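Local structure of putative transcriptional regulator protein, LacI family (Rhizobium etli, 3MIZ) at residues E106-Q117 against P275-K283; I223-D234 against C282-A291. The protein probably acts as a DNA-binding transcription regulator of the LacI family, with a core resembling periplasmic sugar-binding proteins. One frame throughout, in Å; residues are numbered along the deposited sequence.

Interaction 1 of 2, residues E106-Q117 against P275-K283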
loop_
_atom_site.group_PDB
_atom_site.type_symbol
_atom_site.label_atom_id
_atom_site.label_comp_id
_atom_site.label_asym_id
_atom_site.label_seq_id
_atom_site.Cartn_x
_atom_site.Cartn_y
_atom_site.Cartn_z
ATOM N N GLU A 106 -21.040 11.248 -21.043
ATOM C CA GLU A 106 -21.361 9.913 -21.537
ATOM C C GLU A 106 -20.435 9.365 -22.616
ATOM O O GLU A 106 -20.872 8.611 -23.484
ATOM C CB GLU A 106 -22.803 9.877 -22.048
ATOM C CG GLU A 106 -23.817 10.431 -21.058
ATOM C CD GLU A 106 -25.226 9.948 -21.338
ATOM O OE1 GLU A 106 -25.498 8.753 -21.087
ATOM O OE2 GLU A 106 -26.056 10.756 -21.812
ATOM N N LEU A 107 -19.161 9.732 -22.565
ATOM C CA LEU A 107 -18.209 9.232 -23.553
ATOM C C LEU A 107 -18.047 7.716 -23.399
ATOM O O LEU A 107 -17.965 6.982 -24.386
ATOM C CB LEU A 107 -16.848 9.912 -23.371
ATOM C CG LEU A 107 -15.783 9.604 -24.426
ATOM C CD1 LEU A 107 -16.177 10.234 -25.762
ATOM C CD2 LEU A 107 -14.447 10.154 -23.968
ATOM N N LEU A 108 -18.016 7.257 -22.151
ATOM C CA LEU A 108 -17.850 5.834 -21.842
ATOM C C LEU A 108 -18.565 5.499 -20.544
ATOM O O LEU A 108 -18.803 6.381 -19.724
ATOM C CB LEU A 108 -16.375 5.517 -21.641
ATOM C CG LEU A 108 -15.399 5.635 -22.806
ATOM C CD1 LEU A 108 -13.968 5.663 -22.266
ATOM C CD2 LEU A 108 -15.611 4.459 -23.751
ATOM N N PRO A 109 -18.933 4.223 -20.344
ATOM C CA PRO A 109 -19.607 3.887 -19.090
ATOM C C PRO A 109 -18.598 4.032 -17.956
ATOM O O PRO A 109 -17.395 3.843 -18.153
ATOM C CB PRO A 109 -20.049 2.442 -19.304
ATOM C CG PRO A 109 -19.073 1.921 -20.310
ATOM C CD PRO A 109 -18.925 3.071 -21.261
ATOM N N SER A 110 -19.082 4.378 -16.770
ATOM C CA SER A 110 -18.182 4.559 -15.645
ATOM C C SER A 110 -18.846 4.180 -14.339
ATOM O O SER A 110 -20.063 4.288 -14.188
ATOM C CB SER A 110 -17.707 6.008 -15.569
ATOM O OG SER A 110 -18.798 6.889 -15.387
ATOM N N ILE A 111 -18.030 3.721 -13.399
ATOM C CA ILE A 111 -18.529 3.343 -12.090
ATOM C C ILE A 111 -17.542 3.903 -11.063
ATOM O O ILE A 111 -16.331 3.677 -11.154
ATOM C CB ILE A 111 -18.688 1.803 -12.002
ATOM C CG1 ILE A 111 -19.374 1.422 -10.692
ATOM C CG2 ILE A 111 -17.337 1.118 -12.166
ATOM C CD1 ILE A 111 -19.915 -0.020 -10.669
ATOM N N GLU A 112 -18.072 4.666 -10.114
ATOM C CA GLU A 112 -17.274 5.323 -9.081
ATOM C C GLU A 112 -17.872 5.153 -7.689
ATOM O O GLU A 112 -19.049 4.816 -7.543
ATOM C CB GLU A 112 -17.234 6.826 -9.328
ATOM C CG GLU A 112 -16.691 7.297 -10.662
ATOM C CD GLU A 112 -17.046 8.753 -10.889
ATOM O OE1 GLU A 112 -18.201 9.024 -11.282
ATOM O OE2 GLU A 112 -16.186 9.626 -10.654
ATOM N N PRO A 113 -17.071 5.434 -6.649
ATOM C CA PRO A 113 -17.523 5.332 -5.259
ATOM C C PRO A 113 -18.186 6.668 -4.925
ATOM O O PRO A 113 -17.887 7.686 -5.562
ATOM C CB PRO A 113 -16.219 5.126 -4.496
ATOM C CG PRO A 113 -15.275 5.999 -5.249
ATOM C CD PRO A 113 -15.619 5.687 -6.705
ATOM N N ASP A 114 -19.070 6.681 -3.935
ATOM C CA ASP A 114 -19.762 7.908 -3.568
ATOM C C ASP A 114 -19.129 8.602 -2.356
ATOM O O ASP A 114 -19.609 8.458 -1.232
ATOM C CB ASP A 114 -21.228 7.594 -3.270
ATOM C CG ASP A 114 -22.128 8.798 -3.425
ATOM O OD1 ASP A 114 -21.676 9.934 -3.171
ATOM O OD2 ASP A 114 -23.306 8.597 -3.785
ATOM N N ASP A 115 -18.054 9.350 -2.593
ATOM C CA ASP A 115 -17.358 10.087 -1.540
ATOM C C ASP A 115 -18.295 10.984 -0.747
ATOM O O ASP A 115 -18.213 11.071 0.477
ATOM C CB ASP A 115 -16.260 10.958 -2.151
ATOM C CG ASP A 115 -15.112 10.144 -2.674
ATOM O OD1 ASP A 115 -14.115 9.993 -1.945
ATOM O OD2 ASP A 115 -15.221 9.634 -3.804
ATOM N N TYR A 116 -19.175 11.668 -1.460
ATOM C CA TYR A 116 -20.116 12.580 -0.830
ATOM C C TYR A 116 -21.039 11.849 0.148
ATOM O O TYR A 116 -21.196 12.262 1.304
ATOM C CB TYR A 116 -20.942 13.289 -1.909
ATOM C CG TYR A 116 -21.763 14.440 -1.378
ATOM C CD1 TYR A 116 -21.230 15.721 -1.295
ATOM C CD2 TYR A 116 -23.063 14.239 -0.922
ATOM C CE1 TYR A 116 -21.971 16.773 -0.769
ATOM C CE2 TYR A 116 -23.810 15.285 -0.396
ATOM C CZ TYR A 116 -23.261 16.547 -0.323
ATOM O OH TYR A 116 -23.998 17.585 0.202
ATOM N N GLN A 117 -21.648 10.762 -0.311
ATOM C CA GLN A 117 -22.553 9.992 0.530
ATOM C C GLN A 117 -21.815 9.441 1.748
ATOM O O GLN A 117 -22.317 9.509 2.870
ATOM C CB GLN A 117 -23.173 8.850 -0.283
ATOM C CG GLN A 117 -23.782 7.718 0.541
ATOM C CD GLN A 117 -22.768 6.645 0.870
ATOM O OE1 GLN A 117 -22.006 6.223 0.004
ATOM N NE2 GLN A 117 -22.760 6.184 2.122
ATOM N N PRO A 275 -25.022 3.085 -20.911
ATOM C CA PRO A 275 -23.780 3.465 -20.238
ATOM C C PRO A 275 -24.041 4.348 -19.029
ATOM O O PRO A 275 -24.292 3.851 -17.932
ATOM C CB PRO A 275 -22.994 4.183 -21.338
ATOM C CG PRO A 275 -24.071 4.763 -22.200
ATOM C CD PRO A 275 -25.059 3.622 -22.283
ATOM N N GLY A 276 -23.992 5.658 -19.230
ATOM C CA GLY A 276 -24.228 6.559 -18.122
ATOM C C GLY A 276 -23.298 6.229 -16.975
ATOM O O GLY A 276 -22.386 5.406 -17.109
ATOM N N SER A 277 -23.540 6.859 -15.833
ATOM C CA SER A 277 -22.708 6.659 -14.660
ATOM C C SER A 277 -23.397 5.918 -13.519
ATOM O O SER A 277 -24.567 6.149 -13.226
ATOM C CB SER A 277 -22.214 8.017 -14.155
ATOM O OG SER A 277 -21.605 7.906 -12.882
ATOM N N ARG A 278 -22.653 5.014 -12.895
ATOM C CA ARG A 278 -23.146 4.263 -11.747
ATOM C C ARG A 278 -22.291 4.740 -10.585
ATOM O O ARG A 278 -21.083 4.932 -10.741
ATOM C CB ARG A 278 -22.916 2.761 -11.912
ATOM C CG ARG A 278 -23.746 2.076 -12.971
ATOM C CD ARG A 278 -23.361 0.615 -13.013
ATOM N NE ARG A 278 -24.164 -0.159 -13.947
ATOM C CZ ARG A 278 -24.017 -1.467 -14.133
ATOM N NH1 ARG A 278 -23.096 -2.134 -13.446
ATOM N NH2 ARG A 278 -24.796 -2.107 -14.996
ATOM N N VAL A 279 -22.904 4.953 -9.430
ATOM C CA VAL A 279 -22.136 5.374 -8.274
ATOM C C VAL A 279 -22.443 4.396 -7.146
ATOM O O VAL A 279 -23.596 4.238 -6.747
ATOM C CB VAL A 279 -22.485 6.815 -7.849
ATOM C CG1 VAL A 279 -21.556 7.260 -6.738
ATOM C CG2 VAL A 279 -22.346 7.753 -9.040
ATOM N N VAL A 280 -21.407 3.723 -6.655
ATOM C CA VAL A 280 -21.567 2.743 -5.585
ATOM C C VAL A 280 -21.325 3.367 -4.211
ATOM O O VAL A 280 -20.333 4.054 -3.993
ATOM C CB VAL A 280 -20.600 1.556 -5.785
ATOM C CG1 VAL A 280 -20.766 0.546 -4.653
ATOM C CG2 VAL A 280 -20.857 0.901 -7.135
ATOM N N SER A 281 -22.242 3.115 -3.284
ATOM C CA SER A 281 -22.141 3.666 -1.939
ATOM C C SER A 281 -20.925 3.185 -1.151
ATOM O O SER A 281 -20.355 2.132 -1.432
ATOM C CB SER A 281 -23.412 3.330 -1.152
ATOM O OG SER A 281 -23.583 1.925 -1.056
ATOM N N CYS A 282 -20.531 3.985 -0.166
ATOM C CA CYS A 282 -19.421 3.650 0.717
ATOM C C CYS A 282 -20.064 3.148 2.004
ATOM O O CYS A 282 -20.932 3.811 2.564
ATOM C CB CYS A 282 -18.578 4.889 1.015
ATOM S SG CYS A 282 -17.705 5.544 -0.426
ATOM N N LYS A 283 -19.648 1.974 2.460
ATOM C CA LYS A 283 -20.208 1.394 3.675
ATOM C C LYS A 283 -19.578 1.945 4.943
ATOM O O LYS A 283 -18.360 1.962 5.080
ATOM C CB LYS A 283 -20.034 -0.128 3.656
ATOM C CG LYS A 283 -20.816 -0.836 2.564
ATOM C CD LYS A 283 -20.530 -2.333 2.561
ATOM C CE LYS A 283 -21.351 -3.058 1.504
ATOM N NZ LYS A 283 -21.011 -4.507 1.436
HETATM O O HOH W 1 -19.997 7.654 -17.758
#
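Strands 110-113 and 277-280 run parallel, joined by backbone bonds from R278 N to S110 O, E112 N to R278 O, V280 N to E112 O and D114 N to V280 O. On one face of the pair I111 lies against V280: CG1 stands anti to the backbone N (chi1 -173°), which carries CD1 to 3.8 Å from V280 CG2, and L256 and E259 of helix 253-268 lie over I111. On the other face S110, E112 and S277 line up, and the carboxylate of E112 turns to R81 in a salt bridge. D114 crosses V279 at about a right angle, its CB 3.5 Å from V279 CG1, while its OD1 caps the following helix by accepting from Q117 N at 3.0 Å, met from above the carboxylate plane. Q117 reaches back to the departing strand. Its CB and CG lead from the first helical turn, and a bend at chi2 (-89°) turns the amide at CD, 3.6 Å from C282 N, toward the C282 backbone. OE1 accepts from C282 N at 2.7 Å, on a lone pair in the carbonyl plane; NE2 donates to C282 O at 3.0 Å and also bonds D121. With an alanine here both amide bonds are gone, and the C282 N-H and carbonyl would probably be left without these mates. Two parallel strands that each continue from one lobe toward the other fit the hinge side of the two-lobed periplasmic-binding-protein-like fold, to which LacI-family cores belong.

Interaction 2 of 2, residues I223-D234 against C282-A291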
loop_
_atom_site.group_PDB
_atom_site.type_symbol
_atom_site.label_atom_id
_atom_site.label_comp_id
_atom_site.label_asym_id
_atom_site.label_seq_id
_atom_site.Cartn_x
_atom_site.Cartn_y
_atom_site.Cartn_z
ATOM N N ILE A 223 -8.471 8.156 23.180
ATOM C CA ILE A 223 -9.304 8.220 21.992
ATOM C C ILE A 223 -10.812 8.279 22.237
ATOM O O ILE A 223 -11.340 9.356 22.513
ATOM C CB ILE A 223 -8.948 7.104 20.990
ATOM C CG1 ILE A 223 -7.445 7.133 20.698
ATOM C CG2 ILE A 223 -9.731 7.300 19.696
ATOM C CD1 ILE A 223 -6.933 8.458 20.117
ATOM N N PRO A 224 -11.530 7.145 22.184
ATOM C CA PRO A 224 -12.959 7.366 22.424
ATOM C C PRO A 224 -13.307 8.265 23.623
ATOM O O PRO A 224 -14.062 9.224 23.476
ATOM C CB PRO A 224 -13.507 5.945 22.563
ATOM C CG PRO A 224 -12.357 5.205 23.153
ATOM C CD PRO A 224 -11.182 5.725 22.359
ATOM N N GLN A 225 -12.730 7.975 24.786
ATOM C CA GLN A 225 -13.018 8.731 26.009
ATOM C C GLN A 225 -12.880 10.253 25.932
ATOM O O GLN A 225 -13.791 10.982 26.318
ATOM C CB GLN A 225 -12.151 8.222 27.165
ATOM C CG GLN A 225 -12.485 8.852 28.520
ATOM C CD GLN A 225 -11.493 8.472 29.613
ATOM O OE1 GLN A 225 -11.222 7.291 29.842
ATOM N NE2 GLN A 225 -10.946 9.477 30.293
ATOM N N ASP A 226 -11.744 10.737 25.447
ATOM C CA ASP A 226 -11.513 12.177 25.369
ATOM C C ASP A 226 -11.816 12.816 24.009
ATOM O O ASP A 226 -12.239 13.974 23.939
ATOM C CB ASP A 226 -10.078 12.466 25.808
ATOM C CG ASP A 226 -9.848 12.111 27.271
ATOM O OD1 ASP A 226 -8.698 11.817 27.651
ATOM O OD2 ASP A 226 -10.831 12.133 28.043
ATOM N N VAL A 227 -11.601 12.068 22.929
ATOM C CA VAL A 227 -11.883 12.581 21.590
ATOM C C VAL A 227 -12.159 11.431 20.631
ATOM O O VAL A 227 -11.409 10.463 20.590
ATOM C CB VAL A 227 -10.706 13.425 21.044
ATOM C CG1 VAL A 227 -9.453 12.563 20.905
ATOM C CG2 VAL A 227 -11.091 14.037 19.696
ATOM N N SER A 228 -13.246 11.531 19.873
ATOM C CA SER A 228 -13.592 10.494 18.907
ATOM C C SER A 228 -12.866 10.799 17.600
ATOM O O SER A 228 -12.629 11.959 17.276
ATOM C CB SER A 228 -15.100 10.475 18.649
ATOM O OG SER A 228 -15.825 10.035 19.788
ATOM N N ILE A 229 -12.502 9.760 16.858
ATOM C CA ILE A 229 -11.820 9.951 15.585
ATOM C C ILE A 229 -12.384 8.974 14.568
ATOM O O ILE A 229 -12.557 7.800 14.873
ATOM C CB ILE A 229 -10.298 9.711 15.725
ATOM C CG1 ILE A 229 -9.702 10.711 16.730
ATOM C CG2 ILE A 229 -9.617 9.865 14.364
ATOM C CD1 ILE A 229 -8.238 10.484 17.038
ATOM N N VAL A 230 -12.705 9.464 13.371
ATOM C CA VAL A 230 -13.210 8.603 12.310
ATOM C C VAL A 230 -12.348 8.894 11.078
ATOM O O VAL A 230 -11.786 9.979 10.957
ATOM C CB VAL A 230 -14.720 8.861 11.996
ATOM C CG1 VAL A 230 -15.569 8.548 13.245
ATOM C CG2 VAL A 230 -14.944 10.309 11.561
ATOM N N GLY A 231 -12.207 7.913 10.192
ATOM C CA GLY A 231 -11.393 8.130 9.005
ATOM C C GLY A 231 -12.196 7.964 7.733
ATOM O O GLY A 231 -13.403 8.193 7.724
ATOM N N PHE A 232 -11.520 7.584 6.649
ATOM C CA PHE A 232 -12.185 7.360 5.377
ATOM C C PHE A 232 -11.305 6.489 4.480
ATOM O O PHE A 232 -10.085 6.697 4.416
ATOM C CB PHE A 232 -12.474 8.694 4.676
ATOM C CG PHE A 232 -13.655 8.647 3.748
ATOM C CD1 PHE A 232 -13.643 7.827 2.619
ATOM C CD2 PHE A 232 -14.790 9.417 4.006
ATOM C CE1 PHE A 232 -14.742 7.770 1.758
ATOM C CE2 PHE A 232 -15.899 9.371 3.152
ATOM C CZ PHE A 232 -15.874 8.545 2.025
ATOM N N ASP A 233 -11.945 5.524 3.815
ATOM C CA ASP A 233 -11.338 4.577 2.863
ATOM C C ASP A 233 -11.389 3.107 3.286
ATOM O O ASP A 233 -11.576 2.217 2.462
ATOM C CB ASP A 233 -9.855 4.876 2.613
ATOM C CG ASP A 233 -9.610 6.176 1.874
ATOM O OD1 ASP A 233 -10.568 6.886 1.505
ATOM O OD2 ASP A 233 -8.416 6.479 1.679
ATOM N N ASP A 234 -11.209 2.887 4.586
ATOM C CA ASP A 234 -11.068 1.570 5.206
ATOM C C ASP A 234 -9.836 0.920 4.596
ATOM O O ASP A 234 -9.892 -0.170 4.017
ATOM C CB ASP A 234 -12.273 0.640 5.044
ATOM C CG ASP A 234 -12.173 -0.588 5.979
ATOM O OD1 ASP A 234 -11.583 -0.450 7.080
ATOM O OD2 ASP A 234 -12.675 -1.679 5.633
ATOM N N CYS A 282 -20.531 3.985 -0.166
ATOM C CA CYS A 282 -19.421 3.650 0.717
ATOM C C CYS A 282 -20.064 3.148 2.004
ATOM O O CYS A 282 -20.932 3.811 2.564
ATOM C CB CYS A 282 -18.578 4.889 1.015
ATOM S SG CYS A 282 -17.705 5.544 -0.426
ATOM N N LYS A 283 -19.648 1.974 2.460
ATOM C CA LYS A 283 -20.208 1.394 3.675
ATOM C C LYS A 283 -19.578 1.945 4.943
ATOM O O LYS A 283 -18.360 1.962 5.080
ATOM C CB LYS A 283 -20.034 -0.128 3.656
ATOM C CG LYS A 283 -20.816 -0.836 2.564
ATOM C CD LYS A 283 -20.530 -2.333 2.561
ATOM C CE LYS A 283 -21.351 -3.058 1.504
ATOM N NZ LYS A 283 -21.011 -4.507 1.436
ATOM N N LEU A 284 -20.409 2.405 5.871
ATOM C CA LEU A 284 -19.891 2.907 7.133
ATOM C C LEU A 284 -19.485 1.674 7.936
ATOM O O LEU A 284 -20.300 0.784 8.167
ATOM C CB LEU A 284 -20.965 3.703 7.871
ATOM C CG LEU A 284 -20.623 4.270 9.249
ATOM C CD1 LEU A 284 -19.214 4.816 9.267
ATOM C CD2 LEU A 284 -21.628 5.357 9.596
ATOM N N VAL A 285 -18.218 1.615 8.331
ATOM C CA VAL A 285 -17.708 0.484 9.104
ATOM C C VAL A 285 -17.543 0.950 10.538
ATOM O O VAL A 285 -16.599 1.670 10.862
ATOM C CB VAL A 285 -16.344 0.006 8.569
ATOM C CG1 VAL A 285 -15.850 -1.186 9.385
ATOM C CG2 VAL A 285 -16.467 -0.364 7.097
ATOM N N GLU A 286 -18.468 0.538 11.397
ATOM C CA GLU A 286 -18.417 0.943 12.790
ATOM C C GLU A 286 -17.473 0.083 13.609
ATOM O O GLU A 286 -17.634 -1.139 13.696
ATOM C CB GLU A 286 -19.820 0.911 13.395
ATOM C CG GLU A 286 -19.856 1.312 14.853
ATOM C CD GLU A 286 -21.243 1.687 15.315
ATOM O OE1 GLU A 286 -22.215 1.077 14.819
ATOM O OE2 GLU A 286 -21.357 2.584 16.178
ATOM N N ARG A 287 -16.470 0.728 14.190
ATOM C CA ARG A 287 -15.497 0.037 15.019
ATOM C C ARG A 287 -15.572 0.664 16.418
ATOM O O ARG A 287 -16.673 0.829 16.936
ATOM C CB ARG A 287 -14.097 0.131 14.381
ATOM C CG ARG A 287 -14.031 -0.569 12.997
ATOM C CD ARG A 287 -12.646 -1.123 12.655
ATOM N NE ARG A 287 -12.634 -1.978 11.460
ATOM C CZ ARG A 287 -12.489 -1.538 10.206
ATOM N NH1 ARG A 287 -12.343 -0.247 9.959
ATOM N NH2 ARG A 287 -12.481 -2.393 9.191
ATOM N N SER A 288 -14.455 1.040 17.036
ATOM C CA SER A 288 -14.551 1.607 18.386
ATOM C C SER A 288 -13.784 2.898 18.677
ATOM O O SER A 288 -13.539 3.231 19.841
ATOM C CB SER A 288 -14.153 0.542 19.412
ATOM O OG SER A 288 -12.876 0.008 19.109
ATOM N N SER A 289 -13.438 3.641 17.631
ATOM C CA SER A 289 -12.694 4.890 17.790
ATOM C C SER A 289 -13.592 6.087 18.089
ATOM O O SER A 289 -13.107 7.208 18.247
ATOM C CB SER A 289 -11.896 5.180 16.521
ATOM O OG SER A 289 -12.778 5.309 15.422
ATOM N N ALA A 290 -14.899 5.862 18.142
ATOM C CA ALA A 290 -15.832 6.943 18.442
ATOM C C ALA A 290 -16.760 6.568 19.604
ATOM O O ALA A 290 -17.167 5.414 19.741
ATOM C CB ALA A 290 -16.653 7.285 17.209
ATOM N N ALA A 291 -17.078 7.556 20.436
ATOM C CA ALA A 291 -17.959 7.361 21.583
ATOM C C ALA A 291 -18.954 8.515 21.616
ATOM O O ALA A 291 -18.764 9.525 20.936
ATOM C CB ALA A 291 -17.148 7.330 22.878
#
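The backbones meet at S228-A290, CA atoms 4.2 Å apart, where I229 N donates to S289 O at 3.0 Å. S289 returns the bond: its OG, held between its own backbone N and carbonyl carbon (chi1 60°), donates to I229 O at 2.6 Å, lying almost on the extension of that carbonyl bond, and is also bonded by T247 N. Next to it, S228 OG accepts from A291 N at 2.9 Å, and its CB packs on the methyl of A290. P224 CB closes this end against A291 CB, 3.9 Å away. Strand 228-230 is an edge strand, within this chain, of the mixed sheet 181-182/167-174/134-138/200-203/228-230 in the C-terminal lobe of the periplasmic-binding-protein-like fold, and the chain that follows strand 277-285 comes up to it at S289-A291. At the far end R287 forms a salt bridge with D234, gripping it end-on, NH1 and NH2 both donating to OD1 (3.0 Å each) from one face of the carboxylate; the two flat groups are turned 32° apart. V285 CG1 covers one face of the guanidinium, 3.4 Å above its plane. T239 OG1 shares D234 OD1, and NH1 also donates to L246 O. F232 CZ lies 4.3 Å from C282 SG, a sulfur-aromatic contact in which the sulfur sits obliquely to the ring.

Overall arrangement
The centres of interactions 1 and 2 lie about 25 Å apart, one after the other along strand 277-285 and the chain that follows it; C282 and K283 belong to both. In chain order 106-117 comes first, then 223-234, then the C-terminal stretch from 275 to 291, which pairs first with the former and afterwards touches the latter chiefly at R287 and S289-A291. The contacts also touch directly, where D115 O meets F232 CZ at 3.8 Å. Interaction 1 builds part of the three-stranded mixed sheet, whereas interaction 2 takes in strand 228-230 at an edge of the five-stranded sheet; the continuous C-terminal chain thus ties the two sheets together, consistent with a crossing segment in a two-lobed LacI-type core.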